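Local coordinates for protein transcobalamin-1 (PDB 4KKI) that binds vitamin B12 with femtomolar affinity, shields it from the acid of the stomach and carries it as a secreted cobalamin transport glycoprotein, at residues I34-L39 with A293-T298; E24-S29 with Q267-V272; L59-V64 with Q69-K74. All blocks are in the same frame, centred on the assembly; numbering follows the deposited sequence.

Contact 1 (I34-L39 with A293-T298)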
loop_
_atom_site.group_PDB
_atom_site.type_symbol
_atom_site.label_atom_id
_atom_site.label_comp_id
_atom_site.label_asym_id
_atom_site.label_seq_id
_atom_site.Cartn_x
_atom_site.Cartn_y
_atom_site.Cartn_z
ATOM N N ILE A 34 21.417 11.983 -0.211
ATOM C CA ILE A 34 21.256 12.483 1.149
ATOM C C ILE A 34 19.795 12.844 1.437
ATOM O O ILE A 34 19.340 12.768 2.578
ATOM C CB ILE A 34 22.189 13.697 1.415
ATOM C CG1 ILE A 34 22.139 14.119 2.886
ATOM C CG2 ILE A 34 21.849 14.862 0.487
ATOM C CD1 ILE A 34 22.565 13.030 3.850
ATOM N N ARG A 35 19.058 13.210 0.393
ATOM C CA ARG A 35 17.648 13.560 0.537
ATOM C C ARG A 35 16.785 12.351 0.890
ATOM O O ARG A 35 15.659 12.505 1.362
ATOM C CB ARG A 35 17.126 14.224 -0.739
ATOM C CG ARG A 35 17.584 15.660 -0.925
ATOM C CD ARG A 35 17.028 16.241 -2.213
ATOM N NE ARG A 35 17.183 17.690 -2.274
ATOM C CZ ARG A 35 16.257 18.557 -1.878
ATOM N NH1 ARG A 35 15.104 18.122 -1.391
ATOM N NH2 ARG A 35 16.483 19.861 -1.971
ATOM N N LEU A 36 17.314 11.154 0.664
ATOM C CA LEU A 36 16.583 9.929 0.979
ATOM C C LEU A 36 16.827 9.464 2.412
ATOM O O LEU A 36 16.197 8.514 2.874
ATOM C CB LEU A 36 16.950 8.816 -0.002
ATOM C CG LEU A 36 16.629 9.109 -1.468
ATOM C CD1 LEU A 36 16.919 7.896 -2.334
ATOM C CD2 LEU A 36 15.184 9.546 -1.616
ATOM N N LYS A 37 17.743 10.136 3.104
ATOM C CA LYS A 37 18.086 9.791 4.488
ATOM C C LYS A 37 16.896 9.716 5.461
ATOM O O LYS A 37 16.834 8.787 6.268
ATOM C CB LYS A 37 19.169 10.731 5.038
ATOM C CG LYS A 37 20.389 10.024 5.626
ATOM C CD LYS A 37 20.007 9.088 6.764
ATOM C CE LYS A 37 21.232 8.477 7.437
ATOM N NZ LYS A 37 22.045 9.488 8.173
ATOM N N PRO A 38 15.962 10.691 5.407
ATOM C CA PRO A 38 14.818 10.586 6.324
ATOM C C PRO A 38 14.041 9.288 6.150
ATOM O O PRO A 38 13.548 8.734 7.135
ATOM C CB PRO A 38 13.950 11.781 5.924
ATOM C CG PRO A 38 14.928 12.782 5.430
ATOM C CD PRO A 38 15.948 11.974 4.679
ATOM N N LEU A 39 13.945 8.805 4.915
ATOM C CA LEU A 39 13.281 7.536 4.649
ATOM C C LEU A 39 14.042 6.415 5.337
ATOM O O LEU A 39 13.447 5.554 5.985
ATOM C CB LEU A 39 13.212 7.261 3.147
ATOM C CG LEU A 39 12.496 8.283 2.264
ATOM C CD1 LEU A 39 12.433 7.781 0.830
ATOM C CD2 LEU A 39 11.106 8.573 2.795
ATOM N N ALA A 293 10.876 3.429 -6.202
ATOM C CA ALA A 293 10.712 4.278 -7.376
ATOM C C ALA A 293 11.717 5.423 -7.398
ATOM O O ALA A 293 12.232 5.782 -8.454
ATOM C CB ALA A 293 9.290 4.815 -7.452
ATOM N N LEU A 294 12.009 5.986 -6.227
ATOM C CA LEU A 294 12.945 7.105 -6.135
ATOM C C LEU A 294 14.359 6.686 -6.532
ATOM O O LEU A 294 15.214 7.526 -6.811
ATOM C CB LEU A 294 12.949 7.686 -4.721
ATOM C CG LEU A 294 11.582 8.097 -4.171
ATOM C CD1 LEU A 294 11.714 8.622 -2.752
ATOM C CD2 LEU A 294 10.926 9.129 -5.072
ATOM N N MET A 295 14.592 5.378 -6.550
ATOM C CA MET A 295 15.886 4.830 -6.918
ATOM C C MET A 295 15.789 4.161 -8.279
ATOM O O MET A 295 16.692 3.435 -8.690
ATOM C CB MET A 295 16.341 3.808 -5.878
ATOM C CG MET A 295 17.818 3.858 -5.583
ATOM S SD MET A 295 18.174 5.088 -4.324
ATOM C CE MET A 295 17.437 4.296 -2.899
ATOM N N GLY A 296 14.678 4.400 -8.969
ATOM C CA GLY A 296 14.479 3.879 -10.310
ATOM C C GLY A 296 14.171 2.395 -10.331
ATOM O O GLY A 296 14.439 1.708 -11.317
ATOM N N LYS A 297 13.596 1.900 -9.240
ATOM C CA LYS A 297 13.295 0.482 -9.107
ATOM C C LYS A 297 11.796 0.244 -8.998
ATOM O O LYS A 297 11.056 1.099 -8.511
ATOM C CB LYS A 297 13.999 -0.094 -7.875
ATOM C CG LYS A 297 15.519 -0.072 -7.953
ATOM C CD LYS A 297 16.031 -1.088 -8.960
ATOM C CE LYS A 297 17.547 -1.088 -9.026
ATOM N NZ LYS A 297 18.053 -2.063 -10.033
ATOM N N THR A 298 11.352 -0.919 -9.465
ATOM C CA THR A 298 9.966 -1.341 -9.291
ATOM C C THR A 298 9.942 -2.764 -8.747
ATOM O O THR A 298 10.981 -3.415 -8.649
ATOM C CB THR A 298 9.176 -1.322 -10.616
ATOM O OG1 THR A 298 9.482 -2.497 -11.378
ATOM C CG2 THR A 298 9.504 -0.080 -11.434
#

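Contact 2 (E24-S29 with Q267-V272)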
loop_
_atom_site.group_PDB
_atom_site.type_symbol
_atom_site.label_atom_id
_atom_site.label_comp_id
_atom_site.label_asym_id
_atom_site.label_seq_id
_atom_site.Cartn_x
_atom_site.Cartn_y
_atom_site.Cartn_z
ATOM N N GLU A 24 8.653 6.577 -18.993
ATOM C CA GLU A 24 9.866 7.252 -18.550
ATOM C C GLU A 24 10.315 6.746 -17.183
ATOM O O GLU A 24 9.490 6.475 -16.311
ATOM C CB GLU A 24 9.646 8.764 -18.494
ATOM C CG GLU A 24 10.875 9.556 -18.071
ATOM C CD GLU A 24 10.594 11.036 -17.911
ATOM O OE1 GLU A 24 9.451 11.458 -18.188
ATOM O OE2 GLU A 24 11.517 11.776 -17.503
ATOM N N ILE A 25 11.625 6.612 -17.003
ATOM C CA ILE A 25 12.180 6.275 -15.699
ATOM C C ILE A 25 13.148 7.358 -15.237
ATOM O O ILE A 25 14.151 7.632 -15.897
ATOM C CB ILE A 25 12.907 4.913 -15.712
ATOM C CG1 ILE A 25 11.977 3.817 -16.239
ATOM C CG2 ILE A 25 13.414 4.563 -14.315
ATOM C CD1 ILE A 25 12.607 2.441 -16.276
ATOM N N CYS A 26 12.832 7.988 -14.111
ATOM C CA CYS A 26 13.753 8.928 -13.486
ATOM C C CYS A 26 14.061 8.466 -12.067
ATOM O O CYS A 26 13.363 7.614 -11.515
ATOM C CB CYS A 26 13.193 10.354 -13.491
ATOM S SG CYS A 26 11.844 10.657 -12.332
ATOM N N GLU A 27 15.116 9.020 -11.483
ATOM C CA GLU A 27 15.540 8.611 -10.153
ATOM C C GLU A 27 16.421 9.669 -9.512
ATOM O O GLU A 27 16.925 10.567 -10.186
ATOM C CB GLU A 27 16.286 7.273 -10.215
ATOM C CG GLU A 27 17.546 7.299 -11.067
ATOM C CD GLU A 27 18.065 5.908 -11.380
ATOM O OE1 GLU A 27 18.881 5.382 -10.595
ATOM O OE2 GLU A 27 17.653 5.339 -12.413
ATOM N N VAL A 28 16.594 9.557 -8.201
ATOM C CA VAL A 28 17.442 10.473 -7.455
ATOM C C VAL A 28 18.900 10.308 -7.871
ATOM O O VAL A 28 19.433 9.197 -7.867
ATOM C CB VAL A 28 17.313 10.227 -5.939
ATOM C CG1 VAL A 28 18.289 11.094 -5.172
ATOM C CG2 VAL A 28 15.885 10.488 -5.478
ATOM N N SER A 29 19.537 11.414 -8.242
ATOM C CA SER A 29 20.958 11.396 -8.573
ATOM C C SER A 29 21.782 11.016 -7.346
ATOM O O SER A 29 21.332 11.181 -6.211
ATOM C CB SER A 29 21.403 12.755 -9.117
ATOM O OG SER A 29 21.098 13.796 -8.204
ATOM N N GLN A 267 9.451 16.264 -12.324
ATOM C CA GLN A 267 8.623 17.120 -11.479
ATOM C C GLN A 267 8.015 16.310 -10.340
ATOM O O GLN A 267 8.042 16.730 -9.184
ATOM C CB GLN A 267 7.514 17.788 -12.293
ATOM C CG GLN A 267 6.653 18.743 -11.475
ATOM C CD GLN A 267 5.260 18.918 -12.048
ATOM O OE1 GLN A 267 4.827 18.148 -12.905
ATOM N NE2 GLN A 267 4.549 19.933 -11.570
ATOM N N THR A 268 7.471 15.145 -10.681
ATOM C CA THR A 268 6.916 14.226 -9.692
ATOM C C THR A 268 7.968 13.857 -8.650
ATOM O O THR A 268 7.711 13.914 -7.447
ATOM C CB THR A 268 6.387 12.940 -10.356
ATOM O OG1 THR A 268 5.265 13.253 -11.191
ATOM C CG2 THR A 268 5.958 11.933 -9.305
ATOM N N LEU A 269 9.155 13.492 -9.123
ATOM C CA LEU A 269 10.274 13.154 -8.249
ATOM C C LEU A 269 10.645 14.311 -7.322
ATOM O O LEU A 269 10.816 14.117 -6.117
ATOM C CB LEU A 269 11.488 12.739 -9.088
ATOM C CG LEU A 269 12.804 12.482 -8.355
ATOM C CD1 LEU A 269 12.663 11.329 -7.377
ATOM C CD2 LEU A 269 13.918 12.207 -9.352
ATOM N N ASN A 270 10.762 15.511 -7.887
ATOM C CA ASN A 270 11.122 16.699 -7.115
ATOM C C ASN A 270 10.119 17.025 -6.012
ATOM O O ASN A 270 10.501 17.339 -4.884
ATOM C CB ASN A 270 11.300 17.912 -8.035
ATOM C CG ASN A 270 12.519 17.793 -8.930
ATOM O OD1 ASN A 270 13.447 17.040 -8.637
ATOM N ND2 ASN A 270 12.523 18.543 -10.025
ATOM N N THR A 271 8.836 16.949 -6.347
ATOM C CA THR A 271 7.776 17.193 -5.379
ATOM C C THR A 271 7.831 16.181 -4.236
ATOM O O THR A 271 7.680 16.542 -3.068
ATOM C CB THR A 271 6.392 17.152 -6.049
ATOM O OG1 THR A 271 6.310 18.197 -7.027
ATOM C CG2 THR A 271 5.289 17.341 -5.022
ATOM N N VAL A 272 8.062 14.916 -4.575
ATOM C CA VAL A 272 8.190 13.873 -3.563
ATOM C C VAL A 272 9.377 14.148 -2.637
ATOM O O VAL A 272 9.254 14.042 -1.415
ATOM C CB VAL A 272 8.316 12.473 -4.200
ATOM C CG1 VAL A 272 8.646 11.425 -3.141
ATOM C CG2 VAL A 272 7.031 12.111 -4.928
#

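Contact 3 (L59-V64 with Q69-K74)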
loop_
_atom_site.group_PDB
_atom_site.type_symbol
_atom_site.label_atom_id
_atom_site.label_comp_id
_atom_site.label_asym_id
_atom_site.label_seq_id
_atom_site.Cartn_x
_atom_site.Cartn_y
_atom_site.Cartn_z
ATOM N N LEU A 59 11.657 -5.533 2.249
ATOM C CA LEU A 59 11.396 -5.635 0.814
ATOM C C LEU A 59 11.835 -4.366 0.091
ATOM O O LEU A 59 12.514 -4.425 -0.931
ATOM C CB LEU A 59 9.909 -5.887 0.552
ATOM C CG LEU A 59 9.423 -5.736 -0.895
ATOM C CD1 LEU A 59 10.201 -6.635 -1.843
ATOM C CD2 LEU A 59 7.932 -6.025 -0.996
ATOM N N SER A 60 11.440 -3.224 0.641
ATOM C CA SER A 60 11.769 -1.926 0.073
ATOM C C SER A 60 13.279 -1.719 -0.020
ATOM O O SER A 60 13.797 -1.284 -1.049
ATOM C CB SER A 60 11.140 -0.821 0.926
ATOM O OG SER A 60 11.566 0.461 0.509
ATOM N N LEU A 61 13.978 -2.041 1.062
ATOM C CA LEU A 61 15.423 -1.855 1.139
ATOM C C LEU A 61 16.195 -2.783 0.203
ATOM O O LEU A 61 17.103 -2.345 -0.505
ATOM C CB LEU A 61 15.899 -2.042 2.581
ATOM C CG LEU A 61 15.412 -0.956 3.542
ATOM C CD1 LEU A 61 15.661 -1.347 4.988
ATOM C CD2 LEU A 61 16.088 0.367 3.219
ATOM N N LYS A 62 15.836 -4.063 0.204
ATOM C CA LYS A 62 16.528 -5.044 -0.628
ATOM C C LYS A 62 16.345 -4.721 -2.108
ATOM O O LYS A 62 17.223 -4.985 -2.930
ATOM C CB LYS A 62 16.043 -6.463 -0.312
ATOM C CG LYS A 62 16.337 -6.907 1.118
ATOM C CD LYS A 62 17.098 -8.223 1.163
ATOM C CE LYS A 62 16.259 -9.377 0.641
ATOM N NZ LYS A 62 17.009 -10.663 0.706
ATOM N N LEU A 63 15.204 -4.124 -2.430
ATOM C CA LEU A 63 14.875 -3.760 -3.800
ATOM C C LEU A 63 15.814 -2.687 -4.356
ATOM O O LEU A 63 16.065 -2.634 -5.560
ATOM C CB LEU A 63 13.426 -3.285 -3.869
ATOM C CG LEU A 63 12.732 -3.400 -5.222
ATOM C CD1 LEU A 63 12.909 -4.797 -5.797
ATOM C CD2 LEU A 63 11.265 -3.073 -5.050
ATOM N N VAL A 64 16.331 -1.835 -3.476
ATOM C CA VAL A 64 17.274 -0.799 -3.887
ATOM C C VAL A 64 18.710 -1.150 -3.485
ATOM O O VAL A 64 19.581 -0.282 -3.423
ATOM C CB VAL A 64 16.875 0.588 -3.336
ATOM C CG1 VAL A 64 15.480 0.959 -3.816
ATOM C CG2 VAL A 64 16.930 0.603 -1.818
ATOM N N GLN A 69 20.618 -5.352 8.778
ATOM C CA GLN A 69 20.608 -6.563 9.592
ATOM C C GLN A 69 19.505 -6.600 10.647
ATOM O O GLN A 69 18.774 -7.585 10.746
ATOM C CB GLN A 69 21.968 -6.770 10.257
ATOM C CG GLN A 69 22.073 -8.069 11.033
ATOM C CD GLN A 69 21.903 -9.286 10.143
ATOM O OE1 GLN A 69 22.205 -9.244 8.950
ATOM N NE2 GLN A 69 21.408 -10.376 10.719
ATOM N N THR A 70 19.395 -5.531 11.434
ATOM C CA THR A 70 18.411 -5.470 12.512
ATOM C C THR A 70 16.989 -5.661 11.994
ATOM O O THR A 70 16.208 -6.421 12.567
ATOM C CB THR A 70 18.489 -4.138 13.279
ATOM O OG1 THR A 70 18.459 -3.049 12.348
ATOM C CG2 THR A 70 19.768 -4.065 14.094
ATOM N N LEU A 71 16.665 -4.971 10.907
ATOM C CA LEU A 71 15.351 -5.088 10.288
ATOM C C LEU A 71 15.164 -6.467 9.665
ATOM O O LEU A 71 14.071 -7.033 9.698
ATOM C CB LEU A 71 15.156 -3.992 9.238
ATOM C CG LEU A 71 15.057 -2.571 9.798
ATOM C CD1 LEU A 71 15.142 -1.535 8.688
ATOM C CD2 LEU A 71 13.766 -2.403 10.593
ATOM N N MET A 72 16.239 -7.003 9.099
ATOM C CA MET A 72 16.213 -8.340 8.520
ATOM C C MET A 72 15.885 -9.387 9.586
ATOM O O MET A 72 15.064 -10.278 9.362
ATOM C CB MET A 72 17.554 -8.656 7.860
ATOM C CG MET A 72 17.671 -10.080 7.356
ATOM S SD MET A 72 16.565 -10.391 5.971
ATOM C CE MET A 72 17.215 -9.226 4.776
ATOM N N GLN A 73 16.525 -9.265 10.745
ATOM C CA GLN A 73 16.280 -10.168 11.868
ATOM C C GLN A 73 14.851 -10.034 12.376
ATOM O O GLN A 73 14.210 -11.027 12.723
ATOM C CB GLN A 73 17.262 -9.889 13.008
ATOM C CG GLN A 73 18.700 -10.230 12.677
ATOM C CD GLN A 73 19.686 -9.675 13.687
ATOM O OE1 GLN A 73 20.896 -9.849 13.546
ATOM N NE2 GLN A 73 19.176 -8.999 14.711
ATOM N N LYS A 74 14.359 -8.801 12.424
ATOM C CA LYS A 74 12.994 -8.556 12.863
ATOM C C LYS A 74 11.999 -9.222 11.922
ATOM O O LYS A 74 11.019 -9.818 12.366
ATOM C CB LYS A 74 12.706 -7.055 12.949
ATOM C CG LYS A 74 11.292 -6.739 13.421
ATOM C CD LYS A 74 11.008 -5.248 13.414
ATOM C CE LYS A 74 9.569 -4.966 13.825
ATOM N NZ LYS A 74 9.202 -3.534 13.643
#

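Contact 1 (I34-L39 with A293-T298)
Leu36 and Leu294 meet because each holds its CG beside its own backbone N, opposite the carbonyl carbon (chi1 -61° and -54°), which sends the two branched ends into the gap between the segments. There CD2 of Leu36 lies 3.8 Å from CD1 of Leu294. The same CD1 of Leu294 also takes CD1 of Leu39, 3.7 Å away, and these two leucine side chains cross at about a right angle. One methyl of Leu294 is thus shared by two leucines three residues apart. The other methyl of Leu36 turns to Met295: its CD1 is 3.7 Å from both SD and CE of that residue. Met295 gets there by folding its chain at the second and third torsions, so that the thioether end closes on the leucine. No hydrogen bond links the segments; the contact is apolar packing. Behind it the chain turns sharply, since Gly296, with positive phi, is the C' residue of a Schellman motif that closes helix 284-294, with Gly296 N bonded to Ala293 O at 2.9 Å. In the helical N-terminal domain this packing joins the 3-10 turn and following helix 37-45 to the C-terminal end of helix 284-294 and the turn after it, while helix 265-277 adds Ile276 against both Leu39 and Leu294, and Leu269 against Leu294.

Contact 2 (E24-S29 with Q267-V272)
CD2 of Leu269 lies over one face of the peptide plane that follows Glu27, 3.6 Å from C of Glu27 and 3.5 Å from its O. On one flank of this carbonyl is Cys26, whose SG is 3.9 Å from CB of Leu269; on the other is Val28, whose CG2 is 3.8 Å from CD1 of the leucine. The leucine therefore spends CB and both methyls on three successive residues of an extended chain. Its CG stands opposite the backbone N (chi1 174°), which carries the branched end out from helix 265-277 toward that chain, and its side chain crosses that of Val28 at about a right angle. Val28 also rests on Leu294 of helix 284-294. Without a hydrogen bond between the two segments, contact here is by van der Waals packing, but the same SG that touches Leu269 is joined to Cys265 in a disulfide. Chemically, then, the N-terminal strip of chain is held by a covalent link at Cys265, at the start of helix 265-277, with Leu269 packing one turn on and hydrophobic burial extending the attachment through Val28.

Contact 3 (L59-V64 with Q69-K74)
Apolar packing comes first: Leu61 and Leu71 face each other across the gap between helices 55-63 and 69-85, with CD1 of one 3.7 Å from CD1 of the other. Both leucines keep CG beside the backbone N, with nearly equal chi1 (about -67°), yet the two side chains cross at about a right angle and touch at a single methyl each. The backbones stay well apart, 9.7 Å between the CA atoms of Leu61 and Leu71, so these side chains do the bridging.

The second kind of contact is between the hydrocarbon part of a lysine and a thioether chain. Lys62, bent at chi2 and chi3, brings its CD to 3.8 Å from CE of Met72. Met72 is itself bent at chi2 and chi3, which swings its terminal methyl toward the lysine, and again the two chains cross nearly at a right angle. It is the aliphatic stem of the lysine that meets the methionine.

No hydrogen bond crosses between the segments. Within 69-74, Gln69 NE2 gives a hydrogen bond of 2.9 Å to Gln73 OE1, one turn further on, with an N-H...O angle of 164°; the acceptor lies in the amide plane of Gln69. Outside the pair, Ser60 OG bonds to Ala288 O, and Lys74 NZ to the backbone O atoms of Ser46 and Asn49. Around the leucine pair, Met43 of helix 37-45 touches Leu61, and Ile44 of the same helix touches Leu71.

These two consecutive helices are therefore paired here by dispersion and hydrophobic burial, the lysine contributing its CD methylene to an otherwise nonpolar interface.

Overall arrangement
All three contacts lie in the N-terminal alpha6-alpha6 barrel domain of this cobalamin carrier. Contacts 1 and 2 have centres about 9 Å apart and touch directly, their segments alternating along the chain: 24-29, 34-39, 267-272, 293-298. A probable hydrogen bond from Val28 N to Leu294 O, 2.8 Å long, ties them. Together they bring the start of the chain back onto the consecutive helices 265-277 and 284-294, the latter carrying the cobalamin-binding Gln289. Contact 3 falls between those ends in sequence and joins neighbouring helices; its centre is about 14 Å from that of contact 1, which it meets through Leu63 and Val64, and about 23 Å from that of contact 2.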